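Local coordinates for putative uncharacterized protein (PDB 5OI9) that probably acts in centriole assembly as a STIL-family protein, this piece being its N-terminal domain, which in STIL is the likely binding region for CEP85, at residues Val257-Ile267 / Phe296-Thr304. Residues are numbered along the deposited sequence; the frame is centred on the assembly and turned at random.
Sequences VGIWVDGVISI and FILVLYTQT
I259 and V261 pack against L298 and L300 where two parallel neighbours of a mixed sheet, strands 257-262 and 296-302, form the two strands of a beta-alpha-beta crossover through helix 270-281. Five main-chain bonds run from I297 N on V257 O to Y301 N on V261 O, and a weak one from G263 N to Y301 O follows; the Y301 N bond, 2.8 Å long, meets the V261 carbonyl almost end-on, at a C=O...N angle of 174°.

On the helix-facing side, L298 extends with CG anti to its backbone N (chi1 162°), and its CD1 bridges two residues of the other strand, lying 3.8 Å from both I259 CG1 and V261 CG2. L300 has nearly the same shape and divides its branches: CD1 lies 3.7 Å from V261 CB and also touches V264 CG2, the two side chains crossing at about a right angle, whereas CD2 reaches I267 CB. The chain beyond the corner at G263 thus folds back over the leucines. Helix 270-281 closes over this layer, Y271 touching V261 and A275 touching I259. At the start of the strands I259 CG1 lies loosely at the edge of the F296 ring, near its plane, and the ring meets Y279 of the helix.

The opposite face carries W260, V299, D262 and Y301. W260 and V299 meet through their CB atoms, while the indole leads away from V299 and gives its NE1 hydrogen to V244 O. The Y301 ring presents an edge to W260 CB. D262 OD1 lies 3.7 Å from Y301 CB, its carboxylate plane 78° from that of the ring, which it does not touch.

V264 O, just past the corner, accepts Q303 N. The Q303 side chain runs back beside G263; its NE2 bonds weakly to F224 O and lies 3.2 Å from G263 O, at an angle too poor for a hydrogen bond.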
ATOM      1  N   VAL A 257      13.379   6.449 -18.418  1.00  8.45           N
ATOM      2  CA  VAL A 257      13.988   5.127 -18.492  1.00  9.36           C
ATOM      3  C   VAL A 257      13.959   4.390 -17.164  1.00 11.30           C
ATOM      4  O   VAL A 257      14.493   3.280 -17.076  1.00  8.58           O
ATOM      5  CB  VAL A 257      15.435   5.204 -19.020  1.00 14.16           C
ATOM      6  CG1 VAL A 257      15.449   5.643 -20.479  1.00  8.73           C
ATOM      7  CG2 VAL A 257      16.260   6.154 -18.155  1.00  7.69           C
ATOM      8  N   GLY A 258      13.365   4.967 -16.129  1.00 12.74           N
ATOM      9  CA  GLY A 258      13.325   4.299 -14.842  1.00 13.46           C
ATOM     10  C   GLY A 258      13.047   5.289 -13.725  1.00 10.27           C
ATOM     11  O   GLY A 258      12.444   6.338 -13.940  1.00 11.93           O
ATOM     12  N   ILE A 259      13.503   4.918 -12.528  1.00  8.70           N
ATOM     13  CA  ILE A 259      13.185   5.633 -11.299  1.00 12.41           C
ATOM     14  C   ILE A 259      14.424   5.701 -10.417  1.00 10.16           C
ATOM     15  O   ILE A 259      15.393   4.962 -10.602  1.00 10.10           O
ATOM     16  CB  ILE A 259      12.038   4.961 -10.512  1.00  9.40           C
ATOM     17  CG1 ILE A 259      12.448   3.546 -10.096  1.00 10.04           C
ATOM     18  CG2 ILE A 259      10.760   4.935 -11.329  1.00  9.57           C
ATOM     19  CD1 ILE A 259      11.414   2.824  -9.241  1.00 10.32           C
ATOM     20  N   TRP A 260      14.380   6.611  -9.447  1.00 11.42           N
ATOM     21  CA  TRP A 260      15.332   6.623  -8.349  1.00 12.98           C
ATOM     22  C   TRP A 260      14.564   6.592  -7.034  1.00 12.46           C
ATOM     23  O   TRP A 260      13.446   7.106  -6.939  1.00 11.75           O
ATOM     24  CB  TRP A 260      16.271   7.844  -8.402  1.00  9.31           C
ATOM     25  CG  TRP A 260      15.597   9.177  -8.294  1.00 12.44           C
ATOM     26  CD1 TRP A 260      15.211   9.988  -9.325  1.00 13.27           C
ATOM     27  CD2 TRP A 260      15.249   9.869  -7.089  1.00 12.12           C
ATOM     28  NE1 TRP A 260      14.638  11.136  -8.835  1.00 12.19           N
ATOM     29  CE2 TRP A 260      14.648  11.088  -7.466  1.00 14.83           C
ATOM     30  CE3 TRP A 260      15.381   9.574  -5.728  1.00 12.67           C
ATOM     31  CZ2 TRP A 260      14.178  12.009  -6.532  1.00 13.41           C
ATOM     32  CZ3 TRP A 260      14.910  10.490  -4.801  1.00 16.57           C
ATOM     33  CH2 TRP A 260      14.318  11.693  -5.208  1.00 12.47           C
ATOM     34  N   VAL A 261      15.160   5.955  -6.027  1.00 11.28           N
ATOM     35  CA  VAL A 261      14.543   5.808  -4.714  1.00 10.31           C
ATOM     36  C   VAL A 261      15.582   6.129  -3.648  1.00 16.74           C
ATOM     37  O   VAL A 261      16.742   5.714  -3.752  1.00 16.20           O
ATOM     38  CB  VAL A 261      13.962   4.391  -4.508  1.00 12.29           C
ATOM     39  CG1 VAL A 261      13.474   4.210  -3.073  1.00 10.72           C
ATOM     40  CG2 VAL A 261      12.825   4.133  -5.489  1.00  8.46           C
ATOM     41  N   ASP A 262      15.163   6.870  -2.624  1.00 17.02           N
ATOM     42  CA  ASP A 262      16.030   7.295  -1.537  1.00 17.94           C
ATOM     43  C   ASP A 262      15.382   6.946  -0.202  1.00 25.38           C
ATOM     44  O   ASP A 262      14.155   6.881  -0.087  1.00 23.18           O
ATOM     45  CB  ASP A 262      16.299   8.808  -1.619  1.00 21.38           C
ATOM     46  CG  ASP A 262      17.195   9.312  -0.506  1.00 33.40           C
ATOM     47  OD1 ASP A 262      17.995   8.517   0.028  1.00 38.69           O
ATOM     48  OD2 ASP A 262      17.089  10.509  -0.160  1.00 34.15           O
ATOM     49  N   GLY A 263      16.217   6.706   0.804  1.00 21.54           N
ATOM     50  CA  GLY A 263      15.739   6.563   2.166  1.00 27.23           C
ATOM     51  C   GLY A 263      15.324   5.173   2.591  1.00 24.39           C
ATOM     52  O   GLY A 263      14.515   5.046   3.516  1.00 23.82           O
ATOM     53  N   VAL A 264      15.846   4.127   1.954  1.00 21.54           N
ATOM     54  CA  VAL A 264      15.584   2.755   2.365  1.00 22.45           C
ATOM     55  C   VAL A 264      16.913   2.095   2.708  1.00 21.34           C
ATOM     56  O   VAL A 264      17.988   2.581   2.348  1.00 19.88           O
ATOM     57  CB  VAL A 264      14.839   1.942   1.284  1.00 21.48           C
ATOM     58  CG1 VAL A 264      13.528   2.616   0.917  1.00 21.06           C
ATOM     59  CG2 VAL A 264      15.716   1.763   0.056  1.00 16.15           C
ATOM     60  N   ILE A 265      16.829   0.969   3.410  1.00 20.60           N
ATOM     61  CA  ILE A 265      18.034   0.234   3.783  1.00 22.05           C
ATOM     62  C   ILE A 265      18.483  -0.692   2.662  1.00 23.78           C
ATOM     63  O   ILE A 265      19.682  -0.825   2.404  1.00 24.00           O
ATOM     64  CB  ILE A 265      17.802  -0.531   5.104  1.00 25.65           C
ATOM     65  CG1 ILE A 265      17.891   0.434   6.287  1.00 29.23           C
ATOM     66  CG2 ILE A 265      18.805  -1.661   5.266  1.00 26.57           C
ATOM     67  CD1 ILE A 265      17.622  -0.209   7.626  1.00 33.47           C
ATOM     68  N   SER A 266      17.543  -1.331   1.968  1.00 14.12           N
ATOM     69  CA  SER A 266      17.886  -2.245   0.888  1.00 22.85           C
ATOM     70  C   SER A 266      16.789  -2.202  -0.166  1.00 21.92           C
ATOM     71  O   SER A 266      15.789  -1.491  -0.029  1.00 20.57           O
ATOM     72  CB  SER A 266      18.089  -3.672   1.408  1.00 17.95           C
ATOM     73  OG  SER A 266      16.848  -4.275   1.728  1.00 23.88           O
ATOM     74  N   ILE A 267      16.983  -2.984  -1.231  1.00 17.63           N
ATOM     75  CA  ILE A 267      15.995  -3.073  -2.297  1.00 20.35           C
ATOM     76  C   ILE A 267      14.754  -3.846  -1.877  1.00 25.26           C
ATOM     77  O   ILE A 267      13.729  -3.784  -2.565  1.00 21.95           O
ATOM     78  CB  ILE A 267      16.644  -3.707  -3.545  1.00 18.09           C
ATOM     79  CG1 ILE A 267      15.766  -3.500  -4.781  1.00 23.15           C
ATOM     80  CG2 ILE A 267      16.942  -5.184  -3.307  1.00 15.28           C
ATOM     81  CD1 ILE A 267      16.338  -4.087  -6.028  1.00 16.99           C
ATOM     82  N   PHE A 296      13.914  -1.604 -16.920  1.00  9.91           N
ATOM     83  CA  PHE A 296      14.127  -0.198 -16.625  1.00 13.97           C
ATOM     84  C   PHE A 296      15.088  -0.081 -15.453  1.00 12.01           C
ATOM     85  O   PHE A 296      15.325  -1.042 -14.718  1.00 12.44           O
ATOM     86  CB  PHE A 296      12.809   0.540 -16.333  1.00 13.38           C
ATOM     87  CG  PHE A 296      12.056   0.013 -15.141  1.00 12.06           C
ATOM     88  CD1 PHE A 296      12.219   0.590 -13.892  1.00 10.54           C
ATOM     89  CD2 PHE A 296      11.168  -1.041 -15.276  1.00 12.66           C
ATOM     90  CE1 PHE A 296      11.518   0.118 -12.796  1.00 14.34           C
ATOM     91  CE2 PHE A 296      10.464  -1.518 -14.186  1.00 13.21           C
ATOM     92  CZ  PHE A 296      10.640  -0.938 -12.944  1.00 14.43           C
ATOM     93  N   ILE A 297      15.653   1.100 -15.301  1.00 12.21           N
ATOM     94  CA  ILE A 297      16.747   1.290 -14.360  1.00 12.18           C
ATOM     95  C   ILE A 297      16.191   1.796 -13.039  1.00 10.90           C
ATOM     96  O   ILE A 297      15.210   2.544 -12.988  1.00 11.45           O
ATOM     97  CB  ILE A 297      17.821   2.243 -14.930  1.00 13.49           C
ATOM     98  CG1 ILE A 297      19.095   2.183 -14.083  1.00 15.45           C
ATOM     99  CG2 ILE A 297      17.290   3.672 -15.013  1.00 14.92           C
ATOM    100  CD1 ILE A 297      20.319   2.734 -14.775  1.00 22.64           C
ATOM    101  N   LEU A 298      16.817   1.349 -11.955  1.00 10.69           N
ATOM    102  CA  LEU A 298      16.547   1.851 -10.615  1.00 13.25           C
ATOM    103  C   LEU A 298      17.861   2.339 -10.028  1.00 10.34           C
ATOM    104  O   LEU A 298      18.812   1.562  -9.905  1.00  8.60           O
ATOM    105  CB  LEU A 298      15.926   0.767  -9.728  1.00 11.88           C
ATOM    106  CG  LEU A 298      15.986   1.007  -8.217  1.00 11.90           C
ATOM    107  CD1 LEU A 298      15.140   2.206  -7.814  1.00  8.68           C
ATOM    108  CD2 LEU A 298      15.543  -0.247  -7.470  1.00 12.42           C
ATOM    109  N   VAL A 299      17.921   3.624  -9.699  1.00 13.35           N
ATOM    110  CA  VAL A 299      19.053   4.203  -8.987  1.00 11.55           C
ATOM    111  C   VAL A 299      18.656   4.260  -7.520  1.00 11.95           C
ATOM    112  O   VAL A 299      17.791   5.052  -7.131  1.00 12.96           O
ATOM    113  CB  VAL A 299      19.424   5.588  -9.534  1.00 13.75           C
ATOM    114  CG1 VAL A 299      20.645   6.132  -8.818  1.00 13.02           C
ATOM    115  CG2 VAL A 299      19.676   5.513 -11.034  1.00 10.01           C
ATOM    116  N   LEU A 300      19.266   3.405  -6.705  1.00 11.98           N
ATOM    117  CA  LEU A 300      18.838   3.184  -5.329  1.00 13.36           C
ATOM    118  C   LEU A 300      19.844   3.822  -4.380  1.00 17.50           C
ATOM    119  O   LEU A 300      20.973   3.338  -4.245  1.00 18.86           O
ATOM    120  CB  LEU A 300      18.689   1.690  -5.048  1.00 10.92           C
ATOM    121  CG  LEU A 300      17.998   1.310  -3.737  1.00 17.44           C
ATOM    122  CD1 LEU A 300      16.597   1.899  -3.685  1.00 13.13           C
ATOM    123  CD2 LEU A 300      17.954  -0.201  -3.584  1.00 14.79           C
ATOM    124  N   TYR A 301      19.427   4.896  -3.712  1.00 13.19           N
ATOM    125  CA  TYR A 301      20.244   5.559  -2.696  1.00 15.63           C
ATOM    126  C   TYR A 301      19.886   4.972  -1.338  1.00 17.99           C
ATOM    127  O   TYR A 301      18.953   5.418  -0.671  1.00 20.96           O
ATOM    128  CB  TYR A 301      20.023   7.067  -2.726  1.00 14.70           C
ATOM    129  CG  TYR A 301      20.467   7.720  -4.010  1.00 16.34           C
ATOM    130  CD1 TYR A 301      21.772   8.168  -4.167  1.00 15.58           C
ATOM    131  CD2 TYR A 301      19.581   7.890  -5.069  1.00 14.04           C
ATOM    132  CE1 TYR A 301      22.185   8.765  -5.341  1.00 18.25           C
ATOM    133  CE2 TYR A 301      19.985   8.486  -6.245  1.00 13.61           C
ATOM    134  CZ  TYR A 301      21.289   8.921  -6.378  1.00 19.85           C
ATOM    135  OH  TYR A 301      21.699   9.516  -7.547  1.00 17.83           O
ATOM    136  N   THR A 302      20.634   3.955  -0.920  1.00 16.05           N
ATOM    137  CA  THR A 302      20.371   3.359   0.380  1.00 21.24           C
ATOM    138  C   THR A 302      20.968   4.216   1.493  1.00 25.08           C
ATOM    139  O   THR A 302      21.911   4.988   1.290  1.00 21.85           O
ATOM    140  CB  THR A 302      20.931   1.936   0.461  1.00 20.42           C
ATOM    141  OG1 THR A 302      22.363   1.976   0.463  1.00 20.81           O
ATOM    142  CG2 THR A 302      20.446   1.105  -0.717  1.00 19.29           C
ATOM    143  N   GLN A 303      20.397   4.070   2.687  1.00 22.32           N
ATOM    144  CA  GLN A 303      20.848   4.813   3.856  1.00 27.35           C
ATOM    145  C   GLN A 303      22.121   4.244   4.467  1.00 23.28           C
ATOM    146  O   GLN A 303      22.718   4.897   5.328  1.00 29.63           O
ATOM    147  CB  GLN A 303      19.748   4.839   4.922  1.00 30.92           C
ATOM    148  CG  GLN A 303      18.472   5.540   4.496  1.00 35.10           C
ATOM    149  CD  GLN A 303      17.332   5.307   5.470  1.00 42.70           C
ATOM    150  OE1 GLN A 303      17.218   4.233   6.061  1.00 41.27           O
ATOM    151  NE2 GLN A 303      16.486   6.315   5.646  1.00 49.32           N
ATOM    152  N   THR A 304      22.550   3.056   4.046  1.00 18.43           N
ATOM    153  CA  THR A 304      23.680   2.379   4.664  1.00 23.78           C
ATOM    154  C   THR A 304      24.936   2.379   3.803  1.00 22.66           C
ATOM    155  O   THR A 304      25.954   1.821   4.224  1.00 19.98           O
ATOM    156  CB  THR A 304      23.300   0.933   5.016  1.00 31.61           C
ATOM    157  OG1 THR A 304      22.900   0.234   3.830  1.00 31.21           O
ATOM    158  CG2 THR A 304      22.151   0.914   6.019  1.00 29.12           C
TER